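PDB 5TJJ: transcriptional regulator, IclR family from Alicyclobacillus acidocaldarius subsp. acidocaldarius, which probably binds DNA as a transcription factor and regulates gene expression. Local coordinates for residues A92-V97 / M103-V108; G147-A152 / A208-N213; V195-G198 / I204-V207. All blocks are in the same frame, centred on the assembly; numbering follows the deposited sequence.

Interaction 1: A92-V97 / M103-V108; sequences AELHQV and MTAVLV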
loop_
_atom_site.group_PDB
_atom_site.type_symbol
_atom_site.label_atom_id
_atom_site.label_comp_id
_atom_site.label_asym_id
_atom_site.label_seq_id
_atom_site.Cartn_x
_atom_site.Cartn_y
_atom_site.Cartn_z
ATOM N N ALA A 92 -10.400 9.990 -8.629
ATOM C CA ALA A 92 -11.422 9.167 -9.281
ATOM C C ALA A 92 -12.742 9.189 -8.517
ATOM O O ALA A 92 -13.809 9.281 -9.100
ATOM C CB ALA A 92 -10.929 7.737 -9.447
ATOM N N GLU A 93 -12.655 9.121 -7.205
ATOM C CA GLU A 93 -13.836 9.229 -6.365
ATOM C C GLU A 93 -14.455 10.657 -6.460
ATOM O O GLU A 93 -15.670 10.804 -6.365
ATOM C CB GLU A 93 -13.457 8.824 -4.934
ATOM C CG GLU A 93 -14.609 8.486 -4.020
ATOM C CD GLU A 93 -15.248 7.120 -4.241
ATOM O OE1 GLU A 93 -14.589 6.182 -4.762
ATOM O OE2 GLU A 93 -16.446 7.005 -3.860
ATOM N N LEU A 94 -13.640 11.695 -6.670
ATOM C CA LEU A 94 -14.175 13.037 -6.889
ATOM C C LEU A 94 -15.030 13.147 -8.134
ATOM O O LEU A 94 -15.983 13.914 -8.142
ATOM C CB LEU A 94 -13.076 14.090 -7.000
ATOM C CG LEU A 94 -12.328 14.530 -5.746
ATOM C CD1 LEU A 94 -11.437 15.708 -6.110
ATOM C CD2 LEU A 94 -13.278 14.889 -4.615
ATOM N N HIS A 95 -14.656 12.439 -9.194
ATOM C CA HIS A 95 -15.482 12.388 -10.402
ATOM C C HIS A 95 -16.821 11.728 -10.145
ATOM O O HIS A 95 -17.818 12.157 -10.720
ATOM C CB HIS A 95 -14.777 11.707 -11.564
ATOM C CG HIS A 95 -13.711 12.544 -12.193
ATOM N ND1 HIS A 95 -12.426 12.621 -11.690
ATOM C CD2 HIS A 95 -13.730 13.335 -13.288
ATOM C CE1 HIS A 95 -11.696 13.419 -12.450
ATOM N NE2 HIS A 95 -12.463 13.865 -13.428
ATOM N N GLN A 96 -16.862 10.730 -9.269
ATOM C CA GLN A 96 -18.151 10.120 -8.865
ATOM C C GLN A 96 -19.053 11.132 -8.148
ATOM O O GLN A 96 -20.266 11.171 -8.359
ATOM C CB GLN A 96 -17.953 8.949 -7.912
ATOM C CG GLN A 96 -17.030 7.823 -8.370
ATOM C CD GLN A 96 -17.683 6.872 -9.337
ATOM O OE1 GLN A 96 -18.518 7.265 -10.160
ATOM N NE2 GLN A 96 -17.297 5.603 -9.255
ATOM N N VAL A 97 -18.443 11.921 -7.274
ATOM C CA VAL A 97 -19.121 12.930 -6.475
ATOM C C VAL A 97 -19.691 14.017 -7.373
ATOM O O VAL A 97 -20.839 14.415 -7.204
ATOM C CB VAL A 97 -18.159 13.571 -5.439
ATOM C CG1 VAL A 97 -18.795 14.776 -4.777
ATOM C CG2 VAL A 97 -17.768 12.560 -4.377
HETATM N N MSE A 103 -22.001 19.045 -9.212
HETATM C CA MSE A 103 -21.180 20.132 -8.663
HETATM C C MSE A 103 -19.750 19.887 -8.996
HETATM O O MSE A 103 -19.347 18.758 -9.302
HETATM C CB MSE A 103 -21.309 20.210 -7.146
HETATM C CG MSE A 103 -22.743 20.565 -6.770
HETATM SE SE MSE A 103 -22.998 20.671 -4.814
HETATM C CE MSE A 103 -24.944 21.020 -4.722
ATOM N N THR A 104 -18.947 20.944 -8.935
ATOM C CA THR A 104 -17.513 20.790 -9.146
ATOM C C THR A 104 -16.939 20.290 -7.823
ATOM O O THR A 104 -17.208 20.824 -6.797
ATOM C CB THR A 104 -16.859 22.087 -9.641
ATOM O OG1 THR A 104 -17.304 22.332 -10.977
ATOM C CG2 THR A 104 -15.336 21.990 -9.618
ATOM N N ALA A 105 -16.158 19.234 -7.883
ATOM C CA ALA A 105 -15.592 18.621 -6.706
ATOM C C ALA A 105 -14.090 18.885 -6.669
ATOM O O ALA A 105 -13.427 18.929 -7.701
ATOM C CB ALA A 105 -15.894 17.128 -6.705
ATOM N N VAL A 106 -13.556 19.066 -5.473
ATOM C CA VAL A 106 -12.217 19.570 -5.306
ATOM C C VAL A 106 -11.507 18.857 -4.159
ATOM O O VAL A 106 -12.094 18.588 -3.095
ATOM C CB VAL A 106 -12.277 21.083 -5.082
ATOM C CG1 VAL A 106 -10.937 21.626 -4.611
ATOM C CG2 VAL A 106 -12.673 21.783 -6.368
ATOM N N LEU A 107 -10.230 18.564 -4.381
ATOM C CA LEU A 107 -9.401 17.903 -3.378
ATOM C C LEU A 107 -8.410 18.928 -2.782
ATOM O O LEU A 107 -7.537 19.429 -3.492
ATOM C CB LEU A 107 -8.675 16.712 -4.021
ATOM C CG LEU A 107 -7.740 15.911 -3.141
ATOM C CD1 LEU A 107 -8.489 15.324 -1.949
ATOM C CD2 LEU A 107 -7.083 14.817 -3.969
ATOM N N VAL A 108 -8.544 19.202 -1.480
ATOM C CA VAL A 108 -7.753 20.233 -0.783
ATOM C C VAL A 108 -6.730 19.608 0.172
ATOM O O VAL A 108 -7.053 18.703 0.934
ATOM C CB VAL A 108 -8.670 21.150 0.024
ATOM C CG1 VAL A 108 -7.920 22.382 0.459
ATOM C CG2 VAL A 108 -9.912 21.500 -0.795
#
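L94 drives its forked end between A105 and L107, the two residues of strand 104-110 that turn the same way toward helix 86-101. With CG beside the backbone N and anti to the carbonyl carbon (chi1 -74°), the leucine stretches out from the helix, and its two methyls divide the work. CD1 lies against the strand backbone beside L107, 3.6 Å from L107 N, and equally close to CB of that residue. CD2 takes the other side of the fork and rests 4.0 Å from A105 CB. The L94 and L107 side chains cross at about a right angle, and L94 CD1 meets L107 at its CB, at the base of that side chain and not at its branched end. The small A105 lets the helix backbone itself come close, and L94 O lies 3.5 Å from A105 CB. One turn further on, V97 adds a looser touch, V97 CG1 standing 4.2 Å from A105 CB. V106 points to the other face of the sheet, where it packs on Y118 and V133. The contact is buried, and its side-chain part is apolar packing. L222 of the neighbouring strand 218-227 touches both L94 and L107, and V97 also leans on L243 of helix 233-253, so the leucine fork is one part of a continuous hydrophobic layer. The helix runs nearly antiparallel to the strand (153°), with axes 7.7 Å apart, and T101 OG1 bonds to V97 O and M103 N where the chain turns back. A helix folding directly onto the central antiparallel sheet through a short connection in this way fits the GAF-like C-terminal domain of IclR regulators.

Interaction 2: G147-A152 / A208-N213; sequences GRCFLA and AVPVFN
The flat peptide group joining A208 to V209 receives C149 over one of its faces: SG sits above the plane, 3.4 Å from A208 O and 3.8 Å from V209 N, with the carbonyl carbon between them. The P210 ring meets the same sulfur at its CD corner, 3.9 Å away, while its CB lies 4.0 Å from C149 O, so the proline runs alongside the cysteine from thiol to carbonyl. The A208 methyl adds a further contact, with CB 3.7 Å from SG. A single sulfur is thus met by a methyl, a peptide face and a ring corner. Its rotation explains how it gets there, for SG stands beside the backbone N and anti to the carbonyl carbon (chi1 -73°), which carries it from the helix down onto the strand. V221 of the adjoining strand 218-227 also touches C149 and widens the floor beneath it. V209 turns to the opposite face, where it packs on L243 and A247 of helix 233-253. Farther along the strand, the F212 ring makes an edge-to-face contact with Y153, which touches P210 as well. The axes of helix 147-151 and strand 208-212 approach to 7.6 Å at an angle of 35°, and C149 with P210 makes the nearest pair of CA atoms, 5.5 Å apart. The contact therefore lays a short helix across the strand at a modest angle, both running in broadly the same direction, on the face of the sheet turned from helix 233-253. Such a central antiparallel sheet, with helices packed on both faces, is in keeping with the GAF-type fold of the IclR C-terminal domain.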
loop_
_atom_site.group_PDB
_atom_site.type_symbol
_atom_site.label_atom_id
_atom_site.label_comp_id
_atom_site.label_asym_id
_atom_site.label_seq_id
_atom_site.Cartn_x
_atom_site.Cartn_y
_atom_site.Cartn_z
ATOM N N GLY A 147 -11.571 25.231 4.932
ATOM C CA GLY A 147 -10.738 25.704 6.017
ATOM C C GLY A 147 -11.200 25.157 7.368
ATOM O O GLY A 147 -10.440 24.514 8.098
ATOM N N ARG A 148 -12.472 25.380 7.672
ATOM C CA ARG A 148 -13.081 24.853 8.885
ATOM C C ARG A 148 -12.970 23.326 9.067
ATOM O O ARG A 148 -12.966 22.842 10.208
ATOM C CB ARG A 148 -14.563 25.222 8.908
ATOM C CG ARG A 148 -14.827 26.696 9.104
ATOM C CD ARG A 148 -16.231 26.933 9.632
ATOM N NE ARG A 148 -17.204 26.998 8.555
ATOM C CZ ARG A 148 -17.349 28.021 7.725
ATOM N NH1 ARG A 148 -16.593 29.115 7.836
ATOM N NH2 ARG A 148 -18.272 27.947 6.786
ATOM N N CYS A 149 -12.929 22.569 7.969
ATOM C CA CYS A 149 -12.735 21.134 8.097
ATOM C C CYS A 149 -11.347 20.748 8.551
ATOM O O CYS A 149 -11.218 19.729 9.195
ATOM C CB CYS A 149 -13.051 20.381 6.820
ATOM S SG CYS A 149 -14.799 20.287 6.471
ATOM N N PHE A 150 -10.319 21.529 8.204
ATOM C CA PHE A 150 -8.956 21.287 8.720
ATOM C C PHE A 150 -8.896 21.743 10.180
ATOM O O PHE A 150 -8.559 20.949 11.066
ATOM C CB PHE A 150 -7.885 22.018 7.904
ATOM C CG PHE A 150 -7.683 21.499 6.495
ATOM C CD1 PHE A 150 -6.988 20.336 6.258
ATOM C CD2 PHE A 150 -8.125 22.231 5.394
ATOM C CE1 PHE A 150 -6.764 19.873 4.960
ATOM C CE2 PHE A 150 -7.900 21.780 4.087
ATOM C CZ PHE A 150 -7.226 20.595 3.871
ATOM N N LEU A 151 -9.278 22.992 10.428
ATOM C CA LEU A 151 -9.136 23.605 11.749
ATOM C C LEU A 151 -9.922 22.954 12.875
ATOM O O LEU A 151 -9.411 22.796 13.968
ATOM C CB LEU A 151 -9.531 25.066 11.719
ATOM C CG LEU A 151 -8.448 26.102 11.482
ATOM C CD1 LEU A 151 -9.074 27.477 11.665
ATOM C CD2 LEU A 151 -7.304 25.931 12.463
ATOM N N ALA A 152 -11.158 22.568 12.606
ATOM C CA ALA A 152 -12.010 22.017 13.632
ATOM C C ALA A 152 -11.394 20.794 14.327
ATOM O O ALA A 152 -11.752 20.463 15.491
ATOM C CB ALA A 152 -13.363 21.664 13.035
ATOM N N ALA A 208 -18.013 20.726 2.465
ATOM C CA ALA A 208 -16.734 20.109 2.673
ATOM C C ALA A 208 -16.767 19.063 3.768
ATOM O O ALA A 208 -17.506 19.158 4.726
ATOM C CB ALA A 208 -15.734 21.172 3.027
ATOM N N VAL A 209 -15.908 18.077 3.634
ATOM C CA VAL A 209 -15.829 16.988 4.573
ATOM C C VAL A 209 -14.371 16.630 4.735
ATOM O O VAL A 209 -13.635 16.622 3.750
ATOM C CB VAL A 209 -16.620 15.772 4.048
ATOM C CG1 VAL A 209 -16.428 14.539 4.946
ATOM C CG2 VAL A 209 -18.075 16.130 4.007
ATOM N N PRO A 210 -13.950 16.335 5.966
ATOM C CA PRO A 210 -12.552 15.994 6.228
ATOM C C PRO A 210 -12.195 14.561 5.831
ATOM O O PRO A 210 -13.069 13.693 5.863
ATOM C CB PRO A 210 -12.438 16.155 7.737
ATOM C CG PRO A 210 -13.808 15.886 8.251
ATOM C CD PRO A 210 -14.725 16.463 7.212
ATOM N N VAL A 211 -10.926 14.337 5.447
ATOM C CA VAL A 211 -10.375 12.970 5.284
ATOM C C VAL A 211 -9.360 12.761 6.396
ATOM O O VAL A 211 -8.440 13.564 6.534
ATOM C CB VAL A 211 -9.691 12.783 3.902
ATOM C CG1 VAL A 211 -9.007 11.435 3.752
ATOM C CG2 VAL A 211 -10.703 12.967 2.807
ATOM N N PHE A 212 -9.519 11.692 7.176
ATOM C CA PHE A 212 -8.590 11.399 8.264
ATOM C C PHE A 212 -7.541 10.392 7.824
ATOM O O PHE A 212 -7.803 9.564 6.968
ATOM C CB PHE A 212 -9.336 10.855 9.473
ATOM C CG PHE A 212 -10.464 11.733 9.923
ATOM C CD1 PHE A 212 -10.221 12.827 10.764
ATOM C CD2 PHE A 212 -11.778 11.462 9.527
ATOM C CE1 PHE A 212 -11.264 13.644 11.174
ATOM C CE2 PHE A 212 -12.826 12.280 9.953
ATOM C CZ PHE A 212 -12.562 13.379 10.762
ATOM N N ASN A 213 -6.362 10.451 8.426
ATOM C CA ASN A 213 -5.281 9.504 8.124
ATOM C C ASN A 213 -5.021 8.593 9.322
ATOM O O ASN A 213 -5.837 8.539 10.258
ATOM C CB ASN A 213 -4.024 10.261 7.668
ATOM C CG ASN A 213 -3.367 11.032 8.775
ATOM O OD1 ASN A 213 -3.634 10.840 9.959
ATOM N ND2 ASN A 213 -2.511 11.931 8.390
#

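Interaction 3: V195-G198 / I204-V207; sequences VSHG and ISAV
S205 OG is gripped from two directions, by H197 ND1 across the hairpin and by T228 OG1 from a neighbouring loop. The histidine bond is 3.0 Å from ND1 to OG and nearly straight (173°), and the hydroxyl meets the ring at its edge, in the ring plane. With OG beside its own backbone N and anti to the carbonyl carbon (chi1 -55°), S205 leans across to this nitrogen, tying the two side chains of a non-hydrogen-bonded pair together. The next pair, S196 with A206, is hydrogen-bonded and doubly closed: S196 N reaches A206 O at 2.9 Å, and A206 N returns to S196 O at the same length. On the opposite face from H197 and S205, S196 OG lies 3.4 Å from A206 CB and makes a weak hydrogen bond to A145 N of helix 144-151, which covers this side. V195 and V207, again on the histidine side, touch only loosely, CG2 to CG2 at 4.5 Å. Beyond H197, G198, whose phi is positive, gives its backbone N-H to I204 O in a more bent bond, 2.9 Å from N to O. The strands run antiparallel, forming a beta hairpin that supplies the edge strand 194-197 of the six-stranded sheet in the IclR C-terminal domain.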
loop_
_atom_site.group_PDB
_atom_site.type_symbol
_atom_site.label_atom_id
_atom_site.label_comp_id
_atom_site.label_asym_id
_atom_site.label_seq_id
_atom_site.Cartn_x
_atom_site.Cartn_y
_atom_site.Cartn_z
ATOM N N VAL A 195 -20.358 24.045 5.676
ATOM C CA VAL A 195 -21.008 24.690 4.548
ATOM C C VAL A 195 -20.696 26.168 4.637
ATOM O O VAL A 195 -20.773 26.738 5.699
ATOM C CB VAL A 195 -22.536 24.478 4.553
ATOM C CG1 VAL A 195 -23.208 25.168 3.364
ATOM C CG2 VAL A 195 -22.867 22.991 4.540
ATOM N N SER A 196 -20.349 26.784 3.518
ATOM C CA SER A 196 -20.100 28.206 3.469
ATOM C C SER A 196 -20.840 28.766 2.277
ATOM O O SER A 196 -20.938 28.095 1.245
ATOM C CB SER A 196 -18.601 28.492 3.365
ATOM O OG SER A 196 -18.038 28.075 2.138
ATOM N N HIS A 197 -21.368 29.983 2.430
ATOM C CA HIS A 197 -22.126 30.682 1.379
ATOM C C HIS A 197 -21.489 32.039 1.114
ATOM O O HIS A 197 -21.722 33.016 1.817
ATOM C CB HIS A 197 -23.598 30.880 1.780
ATOM C CG HIS A 197 -24.357 29.602 1.979
ATOM N ND1 HIS A 197 -24.543 28.676 0.972
ATOM C CD2 HIS A 197 -24.995 29.107 3.070
ATOM C CE1 HIS A 197 -25.249 27.664 1.436
ATOM N NE2 HIS A 197 -25.542 27.903 2.705
ATOM N N GLY A 198 -20.671 32.087 0.085
ATOM C CA GLY A 198 -20.051 33.318 -0.326
ATOM C C GLY A 198 -19.022 33.854 0.634
ATOM O O GLY A 198 -18.875 35.058 0.733
ATOM N N ILE A 204 -20.710 31.912 -4.649
ATOM C CA ILE A 204 -20.230 30.537 -4.634
ATOM C C ILE A 204 -20.422 29.891 -3.259
ATOM O O ILE A 204 -20.003 30.434 -2.244
ATOM C CB ILE A 204 -18.749 30.480 -5.010
ATOM C CG1 ILE A 204 -18.529 31.099 -6.382
ATOM C CG2 ILE A 204 -18.202 29.041 -4.942
ATOM C CD1 ILE A 204 -19.136 30.323 -7.513
ATOM N N SER A 205 -21.061 28.726 -3.244
ATOM C CA SER A 205 -21.186 27.955 -2.016
ATOM C C SER A 205 -20.269 26.731 -2.019
ATOM O O SER A 205 -19.808 26.270 -3.056
ATOM C CB SER A 205 -22.631 27.548 -1.779
ATOM O OG SER A 205 -23.476 28.701 -1.792
ATOM N N ALA A 206 -19.973 26.260 -0.815
ATOM C CA ALA A 206 -19.054 25.134 -0.588
ATOM C C ALA A 206 -19.596 24.215 0.502
ATOM O O ALA A 206 -20.126 24.665 1.493
ATOM C CB ALA A 206 -17.665 25.632 -0.234
ATOM N N VAL A 207 -19.469 22.926 0.261
ATOM C CA VAL A 207 -19.751 21.859 1.199
ATOM C C VAL A 207 -18.471 21.032 1.249
ATOM O O VAL A 207 -17.932 20.660 0.191
ATOM C CB VAL A 207 -20.872 20.978 0.659
ATOM C CG1 VAL A 207 -21.213 19.884 1.651
ATOM C CG2 VAL A 207 -22.082 21.832 0.307
#

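All three contacts belong to the C-terminal IclR domain and to one six-stranded antiparallel sheet, their centres 15 to 16 Å apart. Interaction 1 comes first along the chain; interaction 2 joins residues 147-152 to 208-213, and the hairpin of interaction 3 falls between those segments. Interactions 2 and 3 share strand 204-212, and R148 connects them through a probable hydrogen bond from NH2 to V195 O, 3.0 Å long. Interactions 1 and 2 meet where F150 CZ packs 3.5 Å from V108 O. Interactions 1 and 2 put helices on opposite faces of the sheet, while interaction 3 completes its edge, so they sample both faces and one edge of the same sheet.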